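PDB 5ZVE: 389aa long hypothetical nucleolar protein from Pyrococcus horikoshii, which transfers a methyl group from S-adenosyl-L-methionine to carbon 5 of cytidine 72 in several tRNAs. Local coordinates for residues L272-T277 / R299-F304; G332-M337 / A377-V382; I226-S231 / V253-R258; A205-G210 / N233-M238. All coordinates share one frame; numbering follows the deposited sequence.

Overall arrangement
All four contacts lie in the C-terminal methyltransferase domain. Going along the chain, the loop 205-210 opens contact 4, and the strand segment 226-231 then opens contact 3. Helix segment 233-238 closes contact 4 before 253-258 closes contact 3, so these two cross. Together they tie the first cofactor loop to the unit of strand 225-229, helix 232-245 and strand 250-254. Contact 1 follows in series and joins the end of strand 267-273 to helix 291-310. Contact 2 comes last and packs helix 331-339 on strand 374-381 of the same sheet. Contacts 1, 3 and 4 all touch S-adenosyl-L-homocysteine. Contact 2 touches contact 1 through N333 and F336.

Contact 1: L272-T277 / R299-F304; sequences LDAPCT and RYQRAF. With SAH (S-adenosyl-L-homocysteine), chain C.
L272 and F304 meet where the end of strand 267-273 faces helix 291-310. F304 CG lies beside the backbone N (chi1 -67°), which carries the ring toward the adenine. Its CB sits against both L272 methyls, with CD2 of L272 at 3.8 Å. Ring atom CD2 still borders L272 CD1. CE1 lies over one face of the Y300 ring, offset toward the rim. CE2 reaches SAH C6. At the tip, CZ comes to 3.4 Å from SAH C6 and also meets P275 CG at 3.9 Å. The adenine thus lies at the edge of the F304 ring. P275 CG also touches Y300 CE2 (3.8 Å), the two side chains crossing at about a right angle.

Q301 supplies the polar link. Its NE2 donates to P275 O at 2.9 Å in a nearly straight bond (171°), with the acceptor in the amide plane. With alanine at Q301, the P275 carbonyl would probably lose this donor and the loop beside C276 gain freedom. C276 in turn packs on C323, the predicted nucleophile.

Two polar ends hold the cofactor. SAH N6 donates to Y300 OH at 2.6 Å, and SAH N donates to D273 OD2 at 2.7 Å. The chemistry is consistent with recognition at both ends: a hydroxyl meets the adenine amino group, and a carboxylate, also paired with K211, probably steadies the charged amine.

Contact 2: G332-M337 / A377-V382; sequences GNVKFM and AKLRKV
V334 and M337 of the helix meet A377 and L379 of the strand, and all four side chains are buried. Every interaction between the two segments is apolar.

Methyl contacts come first. V334 sends its two branches to different partners. CG2, which lies beside the backbone N, meets A377 CB at 3.9 Å. CG1, anti to the backbone N (chi1 -176°), approaches L379 CD1 more loosely, at 4.4 Å.

The contacts of the methionine chain are closer. M337 is extended at chi2 but bends at its last torsion (chi3 -64°). The chain therefore curls round L379 CD1. M337 CB lies 3.5 Å from that methyl, and SD lies 3.8 Å from it. CE comes to 3.3 Å from L379 CD1, tighter than usual van der Waals contact. The same CE also borders A377 CB at 4.4 Å, so it sits over both strand residues.

The fold accounts for this layout. Strand 374-381 runs antiparallel between strands 316-322 and 342-344, the place of the reversed last strand in the class I methyltransferase sheet. Helix 331-339 is part of the crossover between those two neighbours. Its segment runs alongside the strand segment, with an angle of 3° between the axes and a closest approach of 10.5 Å.

Further apolar neighbours complete the layer: L318 and I305 touch M337, M342 and L344 touch L379, and M358 lies against V334. On another side of the helix, N333 ND2 donates to the A298 carbonyl of helix 291-310.

Contact 3: I226-S231 / V253-R258; sequences IAIDKS and VQMDAR. With SAH (S-adenosyl-L-homocysteine), chain C.
I228 turns CG1 beside its backbone N (chi1 -57°), while V253 sets CG2 between its own N and carbonyl carbon. These branches meet at 3.4 Å, a tight fit on one face of the sheet. I228 CG2 goes the other way and presses on M255 CG at 3.5 Å, with A257 CB a little further off.

The backbones pair as parallel strands. V253 N donates to A227 O at 3.0 Å and 173°. D229 N returns a weak bond to V253 O. M255 N then reaches D229 O at 3.2 Å. The Q254 side chain gives K230 O a weak bond through NE2.

D229 at its strand end and D256 past the other strand hold the cofactor product. D229 OD1 accepts from the ribose O2'. It also takes S231 N on its anti lone pair (3.0 Å), an Asx turn that helps fix the carboxylate. OD2 accepts from A207 N. D256 OD1 accepts from SAH N6 at 3.0 Å, and A257 N donates to SAH N1 at 3.0 Å. R258 grips D256 side-on, with NH1 2.8 Å from OD2, and so probably steadies the adenine's partner.

This is the beta-alpha-beta unit of the Rossmann-like class I methyltransferases, with an acidic residue at the end of the second strand binding the ribose and the loop after the third reading the adenine.

Contact 4: A205-G210 / N233-M238; sequences AAAPGG and NRLRKM. With SAH (S-adenosyl-L-homocysteine), chain C.
The cofactor loop that follows the first strand of the class I methyltransferase fold packs here on helix 232-245. A207 and P208 meet R234 and M238. A207 CB rests on R234 CB at 3.7 Å.

M238 is extended, with CG anti to the backbone N (chi1 178°), and runs along the loop. Its SD lies 3.8 Å from both A207 CA and G209 CA. Its CE ends 4.0 Å from A206 CB. M238 CA also makes a CA-H...O contact with P208 O at 3.3 Å. A CB on G209 (phi 105°) would clash with the P208 carbonyl O, and would also come tight against M238 CG.

R234 bends at chi3 and brings its guanidinium edge to the ribose. NE donates to SAH O3', and NH2 gives A207 O a weak bond at 3.1 Å. A leucine in its place would probably leave O3' without this donor and free the ribose side of the pocket to shift.

P208 follows a cis peptide bond and places CD near the cofactor carboxylate. On the same carbon as that carboxylate, SAH N donates to A205 O. G210 N, opening the next helix, donates to SAH OXT at 3.0 Å.

Contact 1: L272-T277 / R299-F304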
# COMPACT_ATOMS: atom_id res chain seq x y z
N LEU A 272 -3.69 14.58 1.24
CA LEU A 272 -3.02 14.18 2.47
C LEU A 272 -3.14 12.67 2.64
O LEU A 272 -4.07 12.17 3.28
CB LEU A 272 -3.59 14.93 3.68
CG LEU A 272 -3.00 14.60 5.06
CD1 LEU A 272 -1.48 14.63 5.04
CD2 LEU A 272 -3.54 15.57 6.10
N ASP A 273 -2.21 11.95 2.03
CA ASP A 273 -2.13 10.51 2.19
C ASP A 273 -1.23 10.27 3.39
O ASP A 273 -0.03 10.06 3.25
CB ASP A 273 -1.60 9.84 0.92
CG ASP A 273 -1.59 8.33 1.01
OD1 ASP A 273 -2.52 7.76 1.61
OD2 ASP A 273 -0.65 7.72 0.46
N ALA A 274 -1.83 10.29 4.57
CA ALA A 274 -1.08 10.56 5.80
C ALA A 274 -0.35 9.34 6.33
O ALA A 274 -0.81 8.21 6.19
CB ALA A 274 -2.03 11.10 6.86
N PRO A 275 0.83 9.57 6.95
CA PRO A 275 1.48 8.53 7.74
C PRO A 275 0.50 7.98 8.77
O PRO A 275 -0.21 8.77 9.40
CB PRO A 275 2.66 9.26 8.40
CG PRO A 275 2.32 10.72 8.30
CD PRO A 275 1.55 10.85 7.02
N CYS A 276 0.44 6.67 8.91
CA CYS A 276 -0.58 6.06 9.75
C CYS A 276 -0.08 4.75 10.32
O CYS A 276 1.00 4.28 9.96
CB CYS A 276 -1.88 5.84 8.96
SG CYS A 276 -1.75 4.67 7.59
N THR A 277 -0.87 4.16 11.21
CA THR A 277 -0.50 2.90 11.86
C THR A 277 -0.47 1.72 10.87
O THR A 277 0.03 0.65 11.19
CB THR A 277 -1.47 2.58 13.02
OG1 THR A 277 -2.82 2.72 12.56
CG2 THR A 277 -1.25 3.55 14.17
N ARG A 299 -2.96 11.78 16.73
CA ARG A 299 -2.60 13.12 17.20
C ARG A 299 -1.56 13.73 16.26
O ARG A 299 -1.60 14.92 15.95
CB ARG A 299 -2.07 13.06 18.64
CG ARG A 299 -1.76 14.42 19.26
CD ARG A 299 -1.54 14.31 20.78
NE ARG A 299 -0.45 13.40 21.11
CZ ARG A 299 -0.61 12.20 21.66
NH1 ARG A 299 -1.83 11.76 21.93
NH2 ARG A 299 0.44 11.44 21.92
N TYR A 300 -0.67 12.88 15.76
CA TYR A 300 0.37 13.31 14.83
C TYR A 300 -0.24 13.79 13.50
O TYR A 300 0.23 14.74 12.90
CB TYR A 300 1.35 12.16 14.60
CG TYR A 300 2.50 12.44 13.66
CD1 TYR A 300 3.41 13.46 13.92
CD2 TYR A 300 2.70 11.66 12.52
CE1 TYR A 300 4.47 13.71 13.07
CE2 TYR A 300 3.76 11.90 11.66
CZ TYR A 300 4.64 12.93 11.94
OH TYR A 300 5.70 13.18 11.10
N GLN A 301 -1.31 13.12 13.06
CA GLN A 301 -1.96 13.46 11.79
C GLN A 301 -2.68 14.81 11.84
O GLN A 301 -2.76 15.52 10.84
CB GLN A 301 -2.94 12.36 11.39
CG GLN A 301 -2.27 11.03 11.06
CD GLN A 301 -3.25 9.88 11.12
OE1 GLN A 301 -4.32 10.00 11.70
NE2 GLN A 301 -2.87 8.75 10.52
N ARG A 302 -3.19 15.17 13.02
CA ARG A 302 -3.92 16.42 13.20
C ARG A 302 -3.05 17.63 12.87
O ARG A 302 -3.55 18.64 12.39
CB ARG A 302 -4.47 16.54 14.62
CG ARG A 302 -5.72 15.71 14.84
CD ARG A 302 -6.17 15.73 16.29
NE ARG A 302 -7.04 14.60 16.57
CZ ARG A 302 -6.74 13.62 17.43
NH1 ARG A 302 -5.61 13.66 18.11
NH2 ARG A 302 -7.59 12.62 17.62
N ALA A 303 -1.76 17.51 13.14
CA ALA A 303 -0.82 18.57 12.80
C ALA A 303 -0.78 18.79 11.29
O ALA A 303 -0.80 19.94 10.83
CB ALA A 303 0.56 18.24 13.34
N PHE A 304 -0.74 17.70 10.52
CA PHE A 304 -0.80 17.77 9.06
C PHE A 304 -2.11 18.39 8.57
O PHE A 304 -2.12 19.29 7.72
CB PHE A 304 -0.68 16.37 8.44
CG PHE A 304 0.66 15.72 8.63
CD1 PHE A 304 1.02 15.18 9.85
CD2 PHE A 304 1.54 15.61 7.56
CE1 PHE A 304 2.25 14.57 10.02
CE2 PHE A 304 2.77 15.00 7.72
CZ PHE A 304 3.13 14.48 8.95
N SAH C . 1.42 9.05 -0.62
CA SAH C . 2.55 8.17 -0.85
CB SAH C . 2.88 7.34 0.39
CG SAH C . 2.75 8.06 1.74
SD SAH C . 3.55 7.11 3.05
C SAH C . 2.36 7.27 -2.08
O SAH C . 1.27 7.14 -2.62
OXT SAH C . 3.31 6.65 -2.56
C5' SAH C . 3.62 8.52 4.19
C4' SAH C . 4.82 9.45 3.98
O4' SAH C . 4.77 10.52 4.90
C3' SAH C . 6.18 8.78 4.19
O3' SAH C . 6.88 8.78 2.97
C2' SAH C . 6.92 9.66 5.17
O2' SAH C . 8.21 9.95 4.69
C1' SAH C . 6.09 10.93 5.19
N9 SAH C . 6.16 11.69 6.46
C8 SAH C . 6.13 11.21 7.74
N7 SAH C . 6.21 12.26 8.59
C5 SAH C . 6.30 13.40 7.87
C6 SAH C . 6.41 14.74 8.22
N6 SAH C . 6.45 15.11 9.50
N1 SAH C . 6.49 15.70 7.23
C2 SAH C . 6.45 15.32 5.90
N3 SAH C . 6.35 13.99 5.56
C4 SAH C . 6.27 13.05 6.53

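Contact 2: G332-M337 / A377-V382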
# COMPACT_ATOMS: atom_id res chain seq x y z
N GLY A 332 -12.59 9.91 13.31
CA GLY A 332 -12.27 10.80 14.41
C GLY A 332 -11.55 12.06 13.95
O GLY A 332 -11.86 13.15 14.41
N ASN A 333 -10.60 11.90 13.04
CA ASN A 333 -9.86 13.05 12.53
C ASN A 333 -10.64 13.84 11.49
O ASN A 333 -10.31 15.00 11.20
CB ASN A 333 -8.52 12.60 11.93
CG ASN A 333 -7.39 12.67 12.94
OD1 ASN A 333 -7.56 13.24 14.02
ND2 ASN A 333 -6.24 12.11 12.59
N VAL A 334 -11.66 13.23 10.90
CA VAL A 334 -12.51 14.00 10.00
C VAL A 334 -13.43 14.93 10.79
O VAL A 334 -13.65 16.07 10.39
CB VAL A 334 -13.34 13.12 9.08
CG1 VAL A 334 -14.10 14.01 8.12
CG2 VAL A 334 -12.44 12.18 8.30
N LYS A 335 -13.96 14.45 11.91
CA LYS A 335 -14.73 15.30 12.82
C LYS A 335 -13.94 16.53 13.24
O LYS A 335 -14.48 17.63 13.31
CB LYS A 335 -15.17 14.51 14.06
CG LYS A 335 -16.26 13.51 13.79
CD LYS A 335 -16.68 12.82 15.07
CE LYS A 335 -17.85 11.88 14.83
NZ LYS A 335 -18.37 11.32 16.11
N PHE A 336 -12.66 16.34 13.53
CA PHE A 336 -11.73 17.44 13.76
C PHE A 336 -11.79 18.47 12.62
O PHE A 336 -11.91 19.67 12.85
CB PHE A 336 -10.31 16.90 13.93
CG PHE A 336 -9.25 17.96 14.01
CD1 PHE A 336 -9.18 18.82 15.10
CD2 PHE A 336 -8.29 18.09 13.01
CE1 PHE A 336 -8.20 19.79 15.18
CE2 PHE A 336 -7.31 19.05 13.09
CZ PHE A 336 -7.26 19.91 14.17
N MET A 337 -11.72 17.98 11.38
CA MET A 337 -11.76 18.84 10.20
C MET A 337 -13.09 19.59 10.09
O MET A 337 -13.13 20.75 9.68
CB MET A 337 -11.52 18.03 8.93
CG MET A 337 -10.21 17.27 8.91
SD MET A 337 -9.80 16.47 7.34
CE MET A 337 -11.09 15.28 7.16
N ALA A 377 -11.43 10.36 2.73
CA ALA A 377 -12.34 11.47 3.00
C ALA A 377 -12.08 12.62 2.03
O ALA A 377 -10.94 12.98 1.78
CB ALA A 377 -12.19 11.94 4.44
N LYS A 378 -13.15 13.19 1.49
CA LYS A 378 -13.03 14.34 0.60
C LYS A 378 -13.76 15.54 1.18
O LYS A 378 -14.96 15.48 1.44
CB LYS A 378 -13.60 14.03 -0.78
CG LYS A 378 -13.50 15.20 -1.75
CD LYS A 378 -14.46 15.03 -2.91
CE LYS A 378 -14.22 16.10 -3.96
NZ LYS A 378 -15.22 16.01 -5.05
N LEU A 379 -13.03 16.64 1.37
CA LEU A 379 -13.61 17.81 2.03
C LEU A 379 -13.46 19.11 1.25
O LEU A 379 -12.50 19.31 0.50
CB LEU A 379 -13.00 18.01 3.41
CG LEU A 379 -13.18 16.95 4.47
CD1 LEU A 379 -13.06 17.59 5.81
CD2 LEU A 379 -14.51 16.30 4.37
N ARG A 380 -14.41 20.00 1.48
CA ARG A 380 -14.43 21.33 0.90
C ARG A 380 -14.29 22.37 2.02
O ARG A 380 -15.03 22.32 3.01
CB ARG A 380 -15.72 21.53 0.11
CG ARG A 380 -16.08 22.95 -0.25
CD ARG A 380 -15.10 23.56 -1.23
NE ARG A 380 -14.78 22.71 -2.38
CZ ARG A 380 -15.65 22.32 -3.31
NH1 ARG A 380 -16.92 22.69 -3.25
NH2 ARG A 380 -15.24 21.55 -4.31
N LYS A 381 -13.33 23.28 1.87
CA LYS A 381 -13.11 24.33 2.86
C LYS A 381 -14.11 25.47 2.68
O LYS A 381 -13.97 26.29 1.77
CB LYS A 381 -11.69 24.88 2.78
CG LYS A 381 -11.40 26.01 3.76
CD LYS A 381 -9.95 26.43 3.72
CE LYS A 381 -9.67 27.51 4.76
NZ LYS A 381 -8.23 27.91 4.79
N VAL A 382 -15.13 25.52 3.53
CA VAL A 382 -16.19 26.52 3.38
C VAL A 382 -15.83 27.86 4.00
O VAL A 382 -16.35 28.90 3.58
CB VAL A 382 -17.51 26.02 3.99
CG1 VAL A 382 -18.03 24.81 3.22
CG2 VAL A 382 -17.34 25.70 5.46

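Contact 3: I226-S231 / V253-R258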
# COMPACT_ATOMS: atom_id res chain seq x y z
N ILE A 226 3.11 20.08 -6.45
CA ILE A 226 4.09 20.23 -5.39
C ILE A 226 4.04 19.02 -4.49
O ILE A 226 3.00 18.73 -3.89
CB ILE A 226 3.85 21.50 -4.57
CG1 ILE A 226 3.97 22.73 -5.47
CG2 ILE A 226 4.83 21.57 -3.41
CD1 ILE A 226 3.43 23.97 -4.86
N ALA A 227 5.16 18.31 -4.39
CA ALA A 227 5.20 17.06 -3.64
C ALA A 227 6.16 17.16 -2.46
O ALA A 227 7.35 17.41 -2.62
CB ALA A 227 5.60 15.92 -4.54
N ILE A 228 5.62 16.96 -1.26
CA ILE A 228 6.38 17.13 -0.03
C ILE A 228 6.65 15.81 0.65
O ILE A 228 5.78 14.95 0.72
CB ILE A 228 5.61 18.05 0.95
CG1 ILE A 228 5.32 19.40 0.29
CG2 ILE A 228 6.38 18.22 2.25
CD1 ILE A 228 4.42 20.28 1.11
N ASP A 229 7.87 15.64 1.17
CA ASP A 229 8.17 14.54 2.07
C ASP A 229 9.36 14.89 2.95
O ASP A 229 10.23 15.65 2.55
CB ASP A 229 8.44 13.25 1.30
CG ASP A 229 8.09 12.02 2.11
OD1 ASP A 229 8.89 11.62 2.98
OD2 ASP A 229 7.00 11.44 1.87
N LYS A 230 9.39 14.32 4.15
CA LYS A 230 10.47 14.59 5.09
C LYS A 230 11.69 13.70 4.83
O LYS A 230 12.82 14.08 5.13
CB LYS A 230 9.99 14.38 6.53
CG LYS A 230 10.96 14.89 7.58
CD LYS A 230 10.49 14.55 8.99
CE LYS A 230 10.46 13.04 9.20
NZ LYS A 230 10.18 12.67 10.62
N SER A 231 11.45 12.53 4.25
CA SER A 231 12.51 11.54 4.06
C SER A 231 13.26 11.77 2.76
O SER A 231 12.66 11.77 1.68
CB SER A 231 11.92 10.13 4.10
OG SER A 231 12.94 9.14 4.01
N VAL A 253 9.83 19.03 -2.89
CA VAL A 253 10.37 19.83 -1.81
C VAL A 253 10.48 18.97 -0.55
O VAL A 253 9.53 18.30 -0.14
CB VAL A 253 9.53 21.11 -1.55
CG1 VAL A 253 9.59 22.05 -2.74
CG2 VAL A 253 8.09 20.77 -1.22
N GLN A 254 11.68 18.96 0.04
CA GLN A 254 11.92 18.25 1.28
C GLN A 254 11.69 19.16 2.48
O GLN A 254 12.30 20.22 2.58
CB GLN A 254 13.34 17.70 1.31
CG GLN A 254 13.65 16.86 2.52
CD GLN A 254 15.08 16.40 2.55
OE1 GLN A 254 15.85 16.66 1.63
NE2 GLN A 254 15.46 15.70 3.62
N MET A 255 10.84 18.71 3.41
CA MET A 255 10.45 19.52 4.56
C MET A 255 9.47 18.79 5.46
O MET A 255 8.85 17.81 5.05
CB MET A 255 9.82 20.84 4.11
CG MET A 255 8.37 20.70 3.70
SD MET A 255 7.58 22.26 3.25
CE MET A 255 7.46 23.06 4.85
N ASP A 256 9.34 19.27 6.70
CA ASP A 256 8.28 18.82 7.60
C ASP A 256 6.96 19.43 7.14
O ASP A 256 6.76 20.64 7.22
CB ASP A 256 8.60 19.23 9.04
CG ASP A 256 7.54 18.79 10.03
OD1 ASP A 256 6.58 18.10 9.64
OD2 ASP A 256 7.66 19.15 11.22
N ALA A 257 6.06 18.58 6.65
CA ALA A 257 4.79 19.03 6.06
C ALA A 257 3.89 19.74 7.06
O ALA A 257 2.98 20.47 6.67
CB ALA A 257 4.06 17.85 5.46
N ARG A 258 4.14 19.52 8.35
CA ARG A 258 3.37 20.17 9.40
C ARG A 258 3.62 21.68 9.43
O ARG A 258 2.83 22.43 9.99
CB ARG A 258 3.69 19.55 10.75
CG ARG A 258 3.22 18.12 10.89
CD ARG A 258 3.77 17.47 12.15
NE ARG A 258 5.22 17.60 12.24
CZ ARG A 258 5.93 17.20 13.29
NH1 ARG A 258 7.24 17.35 13.29
NH2 ARG A 258 5.32 16.67 14.34
N SAH C . 1.42 9.05 -0.62
CA SAH C . 2.55 8.17 -0.85
CB SAH C . 2.88 7.34 0.39
CG SAH C . 2.75 8.06 1.74
SD SAH C . 3.55 7.11 3.05
C SAH C . 2.36 7.27 -2.08
O SAH C . 1.27 7.14 -2.62
OXT SAH C . 3.31 6.65 -2.56
C5' SAH C . 3.62 8.52 4.19
C4' SAH C . 4.82 9.45 3.98
O4' SAH C . 4.77 10.52 4.90
C3' SAH C . 6.18 8.78 4.19
O3' SAH C . 6.88 8.78 2.97
C2' SAH C . 6.92 9.66 5.17
O2' SAH C . 8.21 9.95 4.69
C1' SAH C . 6.09 10.93 5.19
N9 SAH C . 6.16 11.69 6.46
C8 SAH C . 6.13 11.21 7.74
N7 SAH C . 6.21 12.26 8.59
C5 SAH C . 6.30 13.40 7.87
C6 SAH C . 6.41 14.74 8.22
N6 SAH C . 6.45 15.11 9.50
N1 SAH C . 6.49 15.70 7.23
C2 SAH C . 6.45 15.32 5.90
N3 SAH C . 6.35 13.99 5.56
C4 SAH C . 6.27 13.05 6.53

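Contact 4: A205-G210 / N233-M238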
# COMPACT_ATOMS: atom_id res chain seq x y z
N ALA A 205 2.50 14.47 1.74
CA ALA A 205 3.23 13.28 2.18
C ALA A 205 3.31 12.35 0.99
O ALA A 205 2.58 11.36 0.90
CB ALA A 205 2.53 12.62 3.35
N ALA A 206 4.21 12.67 0.06
CA ALA A 206 4.07 12.21 -1.31
C ALA A 206 4.91 11.00 -1.68
O ALA A 206 4.53 10.24 -2.56
CB ALA A 206 4.39 13.36 -2.26
N ALA A 207 6.04 10.80 -1.00
CA ALA A 207 6.97 9.74 -1.39
C ALA A 207 6.44 8.37 -0.98
O ALA A 207 5.80 8.24 0.06
CB ALA A 207 8.34 9.99 -0.77
N PRO A 208 6.72 7.32 -1.79
CA PRO A 208 7.56 7.32 -3.00
C PRO A 208 6.91 7.88 -4.27
O PRO A 208 7.53 7.83 -5.33
CB PRO A 208 7.87 5.83 -3.19
CG PRO A 208 6.69 5.14 -2.62
CD PRO A 208 6.26 5.97 -1.44
N GLY A 209 5.68 8.39 -4.18
CA GLY A 209 5.10 9.11 -5.30
C GLY A 209 4.03 8.36 -6.08
O GLY A 209 3.74 8.71 -7.22
N GLY A 210 3.46 7.34 -5.45
CA GLY A 210 2.37 6.59 -6.05
C GLY A 210 1.21 7.47 -6.46
O GLY A 210 0.81 7.49 -7.62
N ASN A 233 15.64 9.81 1.50
CA ASN A 233 15.77 8.53 0.81
C ASN A 233 14.51 8.18 0.03
O ASN A 233 14.58 7.78 -1.13
CB ASN A 233 16.09 7.42 1.81
CG ASN A 233 17.43 7.62 2.49
OD1 ASN A 233 18.28 8.37 2.00
ND2 ASN A 233 17.63 6.95 3.62
N ARG A 234 13.36 8.31 0.68
CA ARG A 234 12.08 8.08 0.02
C ARG A 234 11.86 9.09 -1.10
O ARG A 234 11.25 8.78 -2.13
CB ARG A 234 10.94 8.10 1.04
CG ARG A 234 11.01 6.96 2.05
CD ARG A 234 10.01 7.12 3.17
NE ARG A 234 8.62 7.03 2.71
CZ ARG A 234 8.00 5.91 2.37
NH1 ARG A 234 8.64 4.74 2.43
NH2 ARG A 234 6.73 5.94 1.96
N LEU A 235 12.36 10.31 -0.92
CA LEU A 235 12.35 11.30 -1.99
C LEU A 235 13.29 10.90 -3.12
O LEU A 235 13.01 11.14 -4.29
CB LEU A 235 12.72 12.68 -1.46
CG LEU A 235 11.58 13.43 -0.78
CD1 LEU A 235 12.08 14.76 -0.24
CD2 LEU A 235 10.44 13.64 -1.75
N ARG A 236 14.42 10.29 -2.76
CA ARG A 236 15.36 9.78 -3.75
C ARG A 236 14.71 8.68 -4.60
O ARG A 236 14.90 8.64 -5.82
CB ARG A 236 16.62 9.24 -3.07
CG ARG A 236 17.67 8.71 -4.02
CD ARG A 236 18.95 8.37 -3.27
NE ARG A 236 19.34 9.45 -2.37
CZ ARG A 236 20.48 9.48 -1.69
NH1 ARG A 236 21.36 8.49 -1.80
NH2 ARG A 236 20.75 10.51 -0.90
N LYS A 237 13.97 7.79 -3.95
CA LYS A 237 13.22 6.77 -4.67
C LYS A 237 12.15 7.42 -5.54
O LYS A 237 11.87 6.95 -6.65
CB LYS A 237 12.58 5.78 -3.69
CG LYS A 237 11.85 4.64 -4.38
CD LYS A 237 12.81 3.85 -5.27
CE LYS A 237 12.11 2.70 -5.96
NZ LYS A 237 13.05 1.91 -6.81
N MET A 238 11.56 8.50 -5.05
CA MET A 238 10.52 9.21 -5.79
C MET A 238 11.08 9.85 -7.05
O MET A 238 10.41 9.88 -8.09
CB MET A 238 9.86 10.26 -4.90
CG MET A 238 8.80 11.08 -5.60
SD MET A 238 7.62 11.81 -4.45
CE MET A 238 6.50 12.58 -5.60
N SAH C . 1.42 9.05 -0.62
CA SAH C . 2.55 8.17 -0.85
CB SAH C . 2.88 7.34 0.39
CG SAH C . 2.75 8.06 1.74
SD SAH C . 3.55 7.11 3.05
C SAH C . 2.36 7.27 -2.08
O SAH C . 1.27 7.14 -2.62
OXT SAH C . 3.31 6.65 -2.56
C5' SAH C . 3.62 8.52 4.19
C4' SAH C . 4.82 9.45 3.98
O4' SAH C . 4.77 10.52 4.90
C3' SAH C . 6.18 8.78 4.19
O3' SAH C . 6.88 8.78 2.97
C2' SAH C . 6.92 9.66 5.17
O2' SAH C . 8.21 9.95 4.69
C1' SAH C . 6.09 10.93 5.19
N9 SAH C . 6.16 11.69 6.46
C8 SAH C . 6.13 11.21 7.74
N7 SAH C . 6.21 12.26 8.59
C5 SAH C . 6.30 13.40 7.87
C6 SAH C . 6.41 14.74 8.22
N6 SAH C . 6.45 15.11 9.50
N1 SAH C . 6.49 15.70 7.23
C2 SAH C . 6.45 15.32 5.90
N3 SAH C . 6.35 13.99 5.56
C4 SAH C . 6.27 13.05 6.53